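Local coordinates for cystathionine beta-lyase family protein, YNBB B.subtilis ortholog (Clostridium acetobutylicum, PDB 3HVY) that probably acts as a pyridoxal-phosphate-dependent carbon-sulfur lyase of the methionine gamma-lyase family, carrying its cofactor on a lysine, at residues 36-41 against 328-333; 90-95 against 256-261; 110-115 against 261-266; 332-337 against 404-409. All blocks are in the same frame, centred on the assembly; numbering follows the deposited sequence.

Interaction 1: residues 36-41 against 328-333; sequences KYYDEI and DKRTDI
In this fold-type I pyridoxal-phosphate enzyme the long helix 18-55 runs past the loop joining strands 321-323 and 334-338, and two consecutive tyrosines of the helix, Tyr-37 and Tyr-38, receive Lys-329 and Arg-330 of that loop. The pair illustrates how one helical turn can hold a loop by two different chemistries. Tyr-37 does it with a ring face. The Lys-329 chain, bent at chi2 (-57°) and again at chi4, folds down over the ring, so that CE stands 3.4 Å from the ring centroid of Tyr-37, almost on the normal, as a CH-pi contact. Beside it, Lys-329 CD comes to 3.4 Å from CE1 of Tyr-37. The ammonium lies farther out over the same face, with NZ of Lys-329 4.8 Å from the Tyr-37 centroid, a cation-pi contact; its charge is also met by a salt bridge to Glu-34, about one turn before Tyr-37 in helix 18-55.

Tyr-38 works through its hydroxyl instead. The backbone N of Arg-330 gives a hydrogen bond of 3.1 Å to OH of Tyr-38, approaching near the plane of the ring. The ring itself is steadied from within the helix, for CD1 of Tyr-37 sits over its centre, while Ile-302 and Val-305 of helix 287-317 also touch it. Arg-330 has its own partners: its side chain turns back to its own loop, NE bonding the carbonyl of Asp-328 in the guanidinium plane, and NH1 reaches Gln-335. Its aliphatic part stays with the tyrosine, CG of Arg-330 lying 3.4 Å from OH of Tyr-38.

Interaction 2: residues 90-95 against 256-261; sequences ESAFVR and YIAGKE
Ser-91, Ala-92, Phe-93 and Val-94 face Gly-259, Ala-258, Ile-257 and Tyr-256 in an antiparallel pairing at the edge of the seven-stranded mixed sheet of the large pyridoxal-phosphate domain, with strand 91-95 outermost within the chain. The alternation of side chains is the textbook one. Ala-92 and Ala-258 form a non-hydrogen-bonded pair, their CB atoms 4.1 Å apart on the face that helix 74-87 packs against. On the same face Val-94 and Tyr-256 cross at a slant, CG2 of Val-94 lying 4.1 Å from CB of Tyr-256. The tyrosine's CG stands between its backbone N and carbonyl carbon (chi1 74°), and the ring leads away from the valine to Phe-87, with OH bonded to Glu-223 and Asn-219.

Phe-93 and Ile-257 occupy the other face, beneath helix 261-271. Their side chains stay short of contact with each other, and the pair is joined by main chain, with N of Phe-93 2.8 Å from O of Ile-257 and a return bond from N of Ile-257. CG of Arg-95 lies over a face of the Phe-93 ring, whose CE1 in turn sits 3.3 Å above the guanidinium plane of Arg-95.

Gly-259, at backbone angles that suit a residue without a side chain, leads into the start of helix 261-271, where Lys-260 takes the N-cap position. The extended Glu-90 chain brings its carboxylate to this helix start, where the negative charge probably suits the helix dipole: OE1 of Glu-90 accepts from N of Glu-261 at 2.8 Å, on its anti side.

Interaction 3: residues 110-115 against 261-266; sequences FGNLRP and EEYVTQ
Asn-112 and Tyr-263 make the close half of this contact, between residues 110-115 and the first turns of helix 261-271. With CG beside its backbone N (chi1 -75°), Asn-112 carries its amide across to the helix, where ND2 donates an almost straight bond of 2.9 Å to the carbonyl O of Tyr-263. The carbonyl oxygen of the same amide rests against the tyrosine, OD1 of Asn-112 lying 3.3 Å from CD1 of Tyr-263, and the amide stands nearly upright to the ring, their planes 83° apart. A second bond from ND2 to Ala-108 O fixes the amide's rotation, and Ile-214 and Ile-237 of the sheet touch both side chains. Gly-111 lets the two backbones come close: its CA is 4.9 Å from CA of Gln-266, and its O is 3.3 Å from CB of Gln-266.

The outer half is more sparsely joined and faces a neighbouring subunit. There NH2 of Arg-114 reaches OE1 of Gln-266 at 2.9 Å, in the guanidinium plane but above the plane of the glutamine carbonyl. NH1 of Arg-114 is occupied by Gly-111 O and Leu-113 O, both near the guanidinium plane, fixing its turn. NH2 also forms a salt bridge to Glu-147 of the third subunit, and Gln-266 NE2 bonds Lys-141 O of that subunit. Helices flanking a central mixed sheet are the large-domain architecture of fold-type I enzymes; here their polar link continues into a subunit interface.

Interaction 4: residues 332-337 against 404-409; sequences DIIQAI and YLQGGL
Two adjacent isoleucines meet Gln-406 through different first torsions: Ile-333 holds CG1 between its backbone N and carbonyl carbon (chi1 60°), whereas Ile-334 has it beside the backbone N (chi1 -52°). Accordingly, CD1 of Ile-333 arrives at about a right angle to the Gln-406 chain, while Ile-334 runs alongside it, its CD1 3.4 Å from CB of Gln-406. The amide NE2 of Gln-406 is engaged with Ser-392. Farther along the strand Ala-336 sets CB 3.8 Å from CE1 of Tyr-404, and CG2 of Ile-334 approaches the edge of that ring, whose OH bonds Gly-189 O.

Strands 334-338 and 402-406 are antiparallel neighbours in the five-stranded sheet of the smaller domain. Gln-335 and Leu-405 form the hydrogen-bonded pair, N of Leu-405 to O of Gln-335 at 2.8 Å and the reverse bond at 2.9 Å from N of Gln-335 to O of Leu-405. OD1 of Asp-332 accepts from N of Ile-334, two residues on, in an Asx turn. Past the Gln-335 and Leu-405 pair, a water bridges the two segments: it donates to Ile-333 O and accepts from Gly-407 N, so two buried backbone groups are satisfied where the strands part.

How the interactions relate
Followed from the N terminus, the chain offers near its start the long helix 18-55, whose tyrosines wait almost three hundred residues for residues 328-333; interaction 1 thus closes the widest loop, and interactions 2 and 3 both fall within it. Those two cross: strand 91-95 precedes helix 101-111, and their partners, strand 255-259 and helix 261-271, follow one another in the same order. They share Glu-261, and Val-264 packs against Phe-93, welding edge strand and helices of the large domain. Interaction 4 begins where interaction 1 ends, sharing Asp-332 and Ile-333, with Arg-330 reaching Gln-335; it closes the shortest loop, 66 residues including helix 342-354, and joins two strands of the smaller sheet.

Interaction 1: residues 36-41 against 328-333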
# COMPACT_ATOMS: atom_id res chain seq x y z
N LYS D 36 -22.84 -30.31 -9.32
CA LYS D 36 -22.67 -30.28 -10.79
C LYS D 36 -23.52 -29.19 -11.42
O LYS D 36 -23.14 -28.53 -12.40
CB LYS D 36 -22.99 -31.67 -11.43
CG LYS D 36 -21.90 -32.71 -11.11
CD LYS D 36 -22.14 -34.10 -11.75
N TYR D 37 -24.69 -28.99 -10.84
CA TYR D 37 -25.55 -27.94 -11.30
C TYR D 37 -24.88 -26.57 -11.07
O TYR D 37 -24.93 -25.70 -11.95
CB TYR D 37 -26.88 -28.04 -10.55
CG TYR D 37 -27.81 -26.88 -10.72
CD1 TYR D 37 -27.75 -25.79 -9.87
CD2 TYR D 37 -28.80 -26.89 -11.72
CE1 TYR D 37 -28.60 -24.75 -10.02
CE2 TYR D 37 -29.66 -25.86 -11.87
CZ TYR D 37 -29.56 -24.78 -11.02
OH TYR D 37 -30.40 -23.74 -11.13
N TYR D 38 -24.29 -26.36 -9.90
CA TYR D 38 -23.61 -25.08 -9.65
C TYR D 38 -22.39 -24.87 -10.52
O TYR D 38 -22.06 -23.71 -10.86
CB TYR D 38 -23.27 -24.89 -8.17
CG TYR D 38 -24.56 -24.76 -7.36
CD1 TYR D 38 -25.41 -23.69 -7.54
CD2 TYR D 38 -24.94 -25.76 -6.48
CE1 TYR D 38 -26.61 -23.62 -6.81
CE2 TYR D 38 -26.13 -25.68 -5.77
CZ TYR D 38 -26.96 -24.63 -5.94
OH TYR D 38 -28.16 -24.61 -5.25
N ASP D 39 -21.73 -25.96 -10.89
CA ASP D 39 -20.56 -25.84 -11.77
C ASP D 39 -20.92 -25.27 -13.13
O ASP D 39 -20.10 -24.61 -13.76
CB ASP D 39 -19.90 -27.19 -11.96
CG ASP D 39 -19.17 -27.64 -10.74
OD1 ASP D 39 -18.94 -26.82 -9.82
OD2 ASP D 39 -18.83 -28.82 -10.74
N GLU D 40 -22.11 -25.60 -13.59
CA GLU D 40 -22.66 -25.09 -14.87
C GLU D 40 -22.88 -23.59 -14.83
O GLU D 40 -22.52 -22.86 -15.76
CB GLU D 40 -23.98 -25.77 -15.18
CG GLU D 40 -23.80 -27.27 -15.45
CD GLU D 40 -25.13 -28.00 -15.57
OE1 GLU D 40 -26.18 -27.32 -15.55
OE2 GLU D 40 -25.12 -29.24 -15.65
N ILE D 41 -23.46 -23.13 -13.72
CA ILE D 41 -23.63 -21.72 -13.48
C ILE D 41 -22.27 -21.02 -13.33
O ILE D 41 -22.08 -19.94 -13.88
CB ILE D 41 -24.51 -21.49 -12.23
CG1 ILE D 41 -25.97 -21.89 -12.52
CG2 ILE D 41 -24.47 -20.03 -11.79
CD1 ILE D 41 -26.88 -21.74 -11.32
N ASP D 328 -32.77 -27.10 -2.53
CA ASP D 328 -33.36 -25.82 -2.94
C ASP D 328 -32.28 -25.04 -3.63
O ASP D 328 -31.24 -24.75 -3.02
CB ASP D 328 -33.79 -24.98 -1.73
CG ASP D 328 -35.01 -25.53 -1.04
OD1 ASP D 328 -35.89 -26.09 -1.73
OD2 ASP D 328 -35.13 -25.37 0.18
N LYS D 329 -32.48 -24.71 -4.88
CA LYS D 329 -31.47 -23.98 -5.65
C LYS D 329 -31.32 -22.55 -5.07
O LYS D 329 -32.27 -21.85 -4.78
CB LYS D 329 -31.77 -23.97 -7.16
CG LYS D 329 -31.82 -25.43 -7.81
CD LYS D 329 -30.52 -26.25 -7.62
CE LYS D 329 -30.47 -27.53 -8.48
NZ LYS D 329 -31.27 -28.66 -7.96
N ARG D 330 -30.06 -22.18 -4.84
CA ARG D 330 -29.71 -20.99 -4.12
C ARG D 330 -29.70 -19.69 -4.92
O ARG D 330 -29.53 -19.66 -6.15
CB ARG D 330 -28.34 -21.21 -3.48
CG ARG D 330 -28.21 -22.49 -2.65
CD ARG D 330 -29.31 -22.60 -1.68
NE ARG D 330 -29.41 -23.86 -0.91
CZ ARG D 330 -28.85 -24.04 0.28
NH1 ARG D 330 -28.08 -23.11 0.80
NH2 ARG D 330 -29.04 -25.16 0.96
N THR D 331 -29.91 -18.62 -4.17
CA THR D 331 -29.79 -17.29 -4.71
C THR D 331 -28.77 -16.46 -3.98
O THR D 331 -28.32 -15.41 -4.51
CB THR D 331 -31.16 -16.58 -4.71
OG1 THR D 331 -31.10 -15.50 -5.62
CG2 THR D 331 -31.55 -16.05 -3.33
N ASP D 332 -28.41 -16.88 -2.74
CA ASP D 332 -27.34 -16.27 -1.99
C ASP D 332 -26.48 -17.36 -1.31
O ASP D 332 -26.72 -18.54 -1.52
CB ASP D 332 -27.86 -15.21 -1.03
CG ASP D 332 -28.68 -15.80 0.08
OD1 ASP D 332 -28.45 -16.98 0.37
OD2 ASP D 332 -29.52 -15.09 0.66
N ILE D 333 -25.48 -16.94 -0.56
CA ILE D 333 -24.53 -17.87 0.08
C ILE D 333 -24.88 -18.24 1.53
O ILE D 333 -24.11 -18.92 2.21
CB ILE D 333 -23.06 -17.35 0.05
CG1 ILE D 333 -22.90 -16.02 0.77
CG2 ILE D 333 -22.51 -17.23 -1.40
CD1 ILE D 333 -21.45 -15.64 1.11

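Interaction 2: residues 90-95 against 256-261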
# COMPACT_ATOMS: atom_id res chain seq x y z
N GLU D 90 -26.58 0.48 -17.51
CA GLU D 90 -25.95 1.65 -18.15
C GLU D 90 -24.69 2.07 -17.40
O GLU D 90 -23.69 2.41 -18.01
CB GLU D 90 -26.90 2.84 -18.14
CG GLU D 90 -28.09 2.66 -19.03
CD GLU D 90 -29.12 3.77 -18.87
OE1 GLU D 90 -29.01 4.64 -17.98
OE2 GLU D 90 -30.06 3.76 -19.66
N SER D 91 -24.72 2.03 -16.08
CA SER D 91 -23.61 2.51 -15.28
C SER D 91 -23.35 1.69 -14.04
O SER D 91 -24.18 0.87 -13.61
CB SER D 91 -23.87 3.95 -14.77
OG SER D 91 -24.37 4.73 -15.79
N ALA D 92 -22.20 1.99 -13.44
CA ALA D 92 -21.79 1.37 -12.19
C ALA D 92 -20.80 2.31 -11.56
O ALA D 92 -20.18 3.15 -12.24
CB ALA D 92 -21.20 -0.05 -12.36
N PHE D 93 -20.65 2.13 -10.25
CA PHE D 93 -19.88 2.99 -9.37
C PHE D 93 -19.35 2.09 -8.26
O PHE D 93 -20.09 1.68 -7.34
CB PHE D 93 -20.76 4.10 -8.83
CG PHE D 93 -20.10 5.03 -7.84
CD1 PHE D 93 -19.18 5.99 -8.26
CD2 PHE D 93 -20.40 4.95 -6.51
CE1 PHE D 93 -18.62 6.86 -7.38
CE2 PHE D 93 -19.79 5.81 -5.62
CZ PHE D 93 -18.92 6.79 -6.07
N VAL D 94 -18.07 1.75 -8.39
CA VAL D 94 -17.37 0.83 -7.53
C VAL D 94 -16.22 1.59 -6.89
O VAL D 94 -15.38 2.22 -7.58
CB VAL D 94 -16.79 -0.34 -8.35
CG1 VAL D 94 -16.20 -1.41 -7.40
CG2 VAL D 94 -17.82 -0.90 -9.34
N ARG D 95 -16.17 1.56 -5.56
CA ARG D 95 -15.20 2.38 -4.86
C ARG D 95 -14.80 1.72 -3.58
O ARG D 95 -15.63 1.08 -2.89
CB ARG D 95 -15.79 3.74 -4.49
CG ARG D 95 -16.11 4.65 -5.63
CD ARG D 95 -14.87 5.17 -6.32
NE ARG D 95 -15.16 6.16 -7.36
CZ ARG D 95 -15.56 5.86 -8.59
NH1 ARG D 95 -15.76 4.61 -8.95
NH2 ARG D 95 -15.79 6.84 -9.46
N TYR D 256 -20.37 -1.28 -4.20
CA TYR D 256 -20.74 -0.96 -5.54
C TYR D 256 -22.21 -0.52 -5.60
O TYR D 256 -23.02 -0.90 -4.75
CB TYR D 256 -20.45 -2.12 -6.50
CG TYR D 256 -21.41 -3.30 -6.37
CD1 TYR D 256 -21.15 -4.33 -5.48
CD2 TYR D 256 -22.58 -3.35 -7.15
CE1 TYR D 256 -22.06 -5.38 -5.35
CE2 TYR D 256 -23.49 -4.40 -7.01
CZ TYR D 256 -23.21 -5.42 -6.12
OH TYR D 256 -24.06 -6.49 -5.94
N ILE D 257 -22.49 0.32 -6.59
CA ILE D 257 -23.82 0.69 -6.99
C ILE D 257 -23.87 0.54 -8.50
O ILE D 257 -22.93 0.91 -9.18
CB ILE D 257 -24.19 2.12 -6.60
CG1 ILE D 257 -24.14 2.26 -5.11
CG2 ILE D 257 -25.63 2.50 -7.22
CD1 ILE D 257 -24.46 3.65 -4.57
N ALA D 258 -24.93 -0.06 -9.02
CA ALA D 258 -25.06 -0.32 -10.45
C ALA D 258 -26.51 -0.16 -10.88
O ALA D 258 -27.45 -0.47 -10.14
CB ALA D 258 -24.59 -1.72 -10.82
N GLY D 259 -26.68 0.32 -12.10
CA GLY D 259 -28.02 0.57 -12.64
C GLY D 259 -28.07 1.62 -13.73
O GLY D 259 -27.09 1.87 -14.45
N LYS D 260 -29.23 2.24 -13.87
CA LYS D 260 -29.42 3.31 -14.80
C LYS D 260 -28.52 4.45 -14.45
O LYS D 260 -28.37 4.77 -13.29
CB LYS D 260 -30.92 3.74 -14.81
CG LYS D 260 -31.78 2.56 -15.28
CD LYS D 260 -32.94 2.88 -16.13
CE LYS D 260 -33.62 1.59 -16.63
NZ LYS D 260 -33.21 1.17 -18.02
N GLU D 261 -27.95 5.10 -15.46
CA GLU D 261 -27.06 6.22 -15.24
C GLU D 261 -27.68 7.31 -14.37
O GLU D 261 -27.04 7.84 -13.51
CB GLU D 261 -26.58 6.79 -16.56
CG GLU D 261 -25.52 7.91 -16.48
CD GLU D 261 -26.13 9.29 -16.23
OE1 GLU D 261 -27.22 9.59 -16.79
OE2 GLU D 261 -25.50 10.10 -15.49

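Interaction 3: residues 110-115 against 261-266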
# COMPACT_ATOMS: atom_id res chain seq x y z
N PHE D 110 -30.60 7.45 -0.36
CA PHE D 110 -30.54 8.89 -0.16
C PHE D 110 -30.47 9.62 -1.47
O PHE D 110 -31.20 10.56 -1.71
CB PHE D 110 -29.36 9.31 0.72
CG PHE D 110 -29.67 9.34 2.17
CD1 PHE D 110 -30.36 10.41 2.72
CD2 PHE D 110 -29.27 8.31 3.01
CE1 PHE D 110 -30.68 10.44 4.09
CE2 PHE D 110 -29.61 8.33 4.39
CZ PHE D 110 -30.30 9.41 4.91
N GLY D 111 -29.61 9.17 -2.36
CA GLY D 111 -29.44 9.89 -3.60
C GLY D 111 -30.67 10.00 -4.47
O GLY D 111 -30.83 11.00 -5.22
N ASN D 112 -31.55 9.02 -4.37
CA ASN D 112 -32.72 8.91 -5.24
C ASN D 112 -34.04 9.25 -4.59
O ASN D 112 -35.10 8.95 -5.11
CB ASN D 112 -32.69 7.53 -5.90
CG ASN D 112 -31.63 7.45 -7.01
OD1 ASN D 112 -31.81 8.07 -8.03
ND2 ASN D 112 -30.49 6.71 -6.79
N LEU D 113 -33.96 9.94 -3.45
CA LEU D 113 -35.13 10.35 -2.69
C LEU D 113 -34.98 11.80 -2.24
O LEU D 113 -33.89 12.29 -1.99
CB LEU D 113 -35.33 9.47 -1.44
CG LEU D 113 -35.81 8.06 -1.81
CD1 LEU D 113 -35.52 7.07 -0.70
CD2 LEU D 113 -37.28 8.05 -2.27
N ARG D 114 -36.13 12.47 -2.13
CA ARG D 114 -36.21 13.86 -1.72
C ARG D 114 -37.36 14.05 -0.73
O ARG D 114 -38.23 13.17 -0.56
CB ARG D 114 -36.46 14.76 -2.94
CG ARG D 114 -35.34 14.70 -4.01
CD ARG D 114 -34.01 15.30 -3.56
NE ARG D 114 -33.12 15.43 -4.72
CZ ARG D 114 -32.24 14.51 -5.12
NH1 ARG D 114 -32.09 13.39 -4.46
NH2 ARG D 114 -31.49 14.73 -6.21
N PRO D 115 -37.36 15.17 -0.04
CA PRO D 115 -38.44 15.39 0.90
C PRO D 115 -39.82 15.27 0.23
O PRO D 115 -40.02 15.80 -0.87
CB PRO D 115 -38.18 16.83 1.39
CG PRO D 115 -36.73 17.05 1.15
CD PRO D 115 -36.39 16.29 -0.07
N GLU D 261 -27.95 5.10 -15.46
CA GLU D 261 -27.06 6.22 -15.24
C GLU D 261 -27.68 7.31 -14.37
O GLU D 261 -27.04 7.84 -13.51
CB GLU D 261 -26.58 6.79 -16.56
CG GLU D 261 -25.52 7.91 -16.48
CD GLU D 261 -26.13 9.29 -16.23
OE1 GLU D 261 -27.22 9.59 -16.79
OE2 GLU D 261 -25.50 10.10 -15.49
N GLU D 262 -28.93 7.63 -14.59
CA GLU D 262 -29.57 8.66 -13.82
C GLU D 262 -29.50 8.33 -12.33
O GLU D 262 -29.17 9.18 -11.56
CB GLU D 262 -31.02 8.84 -14.31
CG GLU D 262 -31.91 9.70 -13.44
CD GLU D 262 -33.34 9.82 -13.99
OE1 GLU D 262 -33.70 9.12 -14.97
OE2 GLU D 262 -34.13 10.61 -13.40
N TYR D 263 -29.82 7.09 -11.94
CA TYR D 263 -29.91 6.74 -10.53
C TYR D 263 -28.54 6.49 -9.89
O TYR D 263 -28.31 6.86 -8.71
CB TYR D 263 -30.84 5.54 -10.35
CG TYR D 263 -32.17 5.73 -11.06
CD1 TYR D 263 -32.85 6.94 -10.99
CD2 TYR D 263 -32.76 4.70 -11.78
CE1 TYR D 263 -34.08 7.13 -11.63
CE2 TYR D 263 -34.01 4.85 -12.40
CZ TYR D 263 -34.67 6.07 -12.33
OH TYR D 263 -35.92 6.27 -12.98
N VAL D 264 -27.59 5.98 -10.67
CA VAL D 264 -26.24 5.78 -10.16
C VAL D 264 -25.63 7.15 -9.94
O VAL D 264 -25.05 7.41 -8.88
CB VAL D 264 -25.37 4.93 -11.13
CG1 VAL D 264 -23.93 4.84 -10.61
CG2 VAL D 264 -26.00 3.53 -11.27
N THR D 265 -25.78 8.04 -10.92
CA THR D 265 -25.22 9.37 -10.78
C THR D 265 -25.77 10.11 -9.55
O THR D 265 -24.99 10.78 -8.83
CB THR D 265 -25.45 10.19 -12.00
OG1 THR D 265 -24.67 9.62 -13.02
CG2 THR D 265 -25.03 11.67 -11.82
N GLN D 266 -27.07 10.02 -9.29
CA GLN D 266 -27.60 10.69 -8.10
C GLN D 266 -26.98 10.14 -6.79
O GLN D 266 -26.77 10.88 -5.79
CB GLN D 266 -29.10 10.64 -8.05
CG GLN D 266 -29.85 11.56 -9.04
CD GLN D 266 -29.42 13.03 -8.98
OE1 GLN D 266 -29.46 13.68 -7.94
NE2 GLN D 266 -29.00 13.54 -10.12

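Interaction 4: residues 332-337 against 404-409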
# COMPACT_ATOMS: atom_id res chain seq x y z
N ASP D 332 -28.41 -16.88 -2.74
CA ASP D 332 -27.34 -16.27 -1.99
C ASP D 332 -26.48 -17.36 -1.31
O ASP D 332 -26.72 -18.54 -1.52
CB ASP D 332 -27.86 -15.21 -1.03
CG ASP D 332 -28.68 -15.80 0.08
OD1 ASP D 332 -28.45 -16.98 0.37
OD2 ASP D 332 -29.52 -15.09 0.66
N ILE D 333 -25.48 -16.94 -0.56
CA ILE D 333 -24.53 -17.87 0.08
C ILE D 333 -24.88 -18.24 1.53
O ILE D 333 -24.11 -18.92 2.21
CB ILE D 333 -23.06 -17.35 0.05
CG1 ILE D 333 -22.90 -16.02 0.77
CG2 ILE D 333 -22.51 -17.23 -1.40
CD1 ILE D 333 -21.45 -15.64 1.11
N ILE D 334 -26.04 -17.84 1.99
CA ILE D 334 -26.40 -18.03 3.39
C ILE D 334 -27.09 -19.38 3.65
O ILE D 334 -27.88 -19.82 2.82
CB ILE D 334 -27.38 -16.96 3.86
CG1 ILE D 334 -26.86 -15.55 3.55
CG2 ILE D 334 -27.69 -17.14 5.38
CD1 ILE D 334 -25.49 -15.30 4.07
N GLN D 335 -26.78 -19.99 4.81
CA GLN D 335 -27.40 -21.22 5.24
C GLN D 335 -27.83 -21.02 6.67
O GLN D 335 -27.01 -20.64 7.50
CB GLN D 335 -26.43 -22.39 5.25
CG GLN D 335 -27.09 -23.74 5.57
CD GLN D 335 -28.24 -24.06 4.63
OE1 GLN D 335 -28.07 -24.02 3.43
NE2 GLN D 335 -29.42 -24.41 5.18
N ALA D 336 -29.09 -21.34 6.95
CA ALA D 336 -29.68 -21.27 8.31
C ALA D 336 -29.88 -22.69 8.86
O ALA D 336 -30.18 -23.62 8.11
CB ALA D 336 -31.02 -20.46 8.30
N ILE D 337 -29.70 -22.84 10.17
CA ILE D 337 -29.82 -24.11 10.84
C ILE D 337 -30.64 -23.85 12.14
O ILE D 337 -30.25 -22.99 12.92
CB ILE D 337 -28.44 -24.66 11.26
CG1 ILE D 337 -27.41 -24.65 10.09
CG2 ILE D 337 -28.58 -26.06 11.94
CD1 ILE D 337 -25.97 -24.91 10.55
N TYR D 404 -26.76 -18.85 11.53
CA TYR D 404 -26.55 -18.52 10.14
C TYR D 404 -25.10 -18.65 9.79
O TYR D 404 -24.27 -17.99 10.40
CB TYR D 404 -27.07 -17.11 9.86
CG TYR D 404 -28.51 -16.93 10.28
CD1 TYR D 404 -29.55 -17.11 9.39
CD2 TYR D 404 -28.82 -16.60 11.57
CE1 TYR D 404 -30.87 -16.96 9.80
CE2 TYR D 404 -30.11 -16.47 11.97
CZ TYR D 404 -31.13 -16.65 11.08
OH TYR D 404 -32.46 -16.50 11.51
N LEU D 405 -24.81 -19.51 8.82
CA LEU D 405 -23.47 -19.79 8.33
C LEU D 405 -23.35 -19.24 6.93
O LEU D 405 -24.27 -19.34 6.14
CB LEU D 405 -23.22 -21.31 8.29
CG LEU D 405 -21.85 -21.76 7.75
CD1 LEU D 405 -20.90 -21.86 8.89
CD2 LEU D 405 -21.89 -23.08 7.03
N GLN D 406 -22.23 -18.62 6.64
CA GLN D 406 -21.96 -18.20 5.28
C GLN D 406 -20.48 -18.11 5.00
O GLN D 406 -19.69 -17.90 5.89
CB GLN D 406 -22.59 -16.88 4.90
CG GLN D 406 -22.10 -15.70 5.63
CD GLN D 406 -22.71 -15.61 6.96
OE1 GLN D 406 -23.93 -15.66 7.09
NE2 GLN D 406 -21.88 -15.50 7.98
N GLY D 407 -20.14 -18.32 3.74
CA GLY D 407 -18.78 -18.12 3.29
C GLY D 407 -17.95 -19.36 3.27
O GLY D 407 -18.38 -20.41 3.69
N GLY D 408 -16.74 -19.19 2.76
CA GLY D 408 -15.76 -20.21 2.62
C GLY D 408 -14.95 -19.94 1.35
O GLY D 408 -15.45 -20.14 0.22
N LEU D 409 -13.72 -19.47 1.53
CA LEU D 409 -12.86 -19.18 0.38
C LEU D 409 -12.67 -20.43 -0.43
O LEU D 409 -12.44 -20.37 -1.64
CB LEU D 409 -11.53 -18.62 0.81
CG LEU D 409 -11.58 -17.27 1.55
CD1 LEU D 409 -10.26 -16.97 2.22
CD2 LEU D 409 -12.07 -16.11 0.66
O HOH W 1 -21.81 -20.25 2.33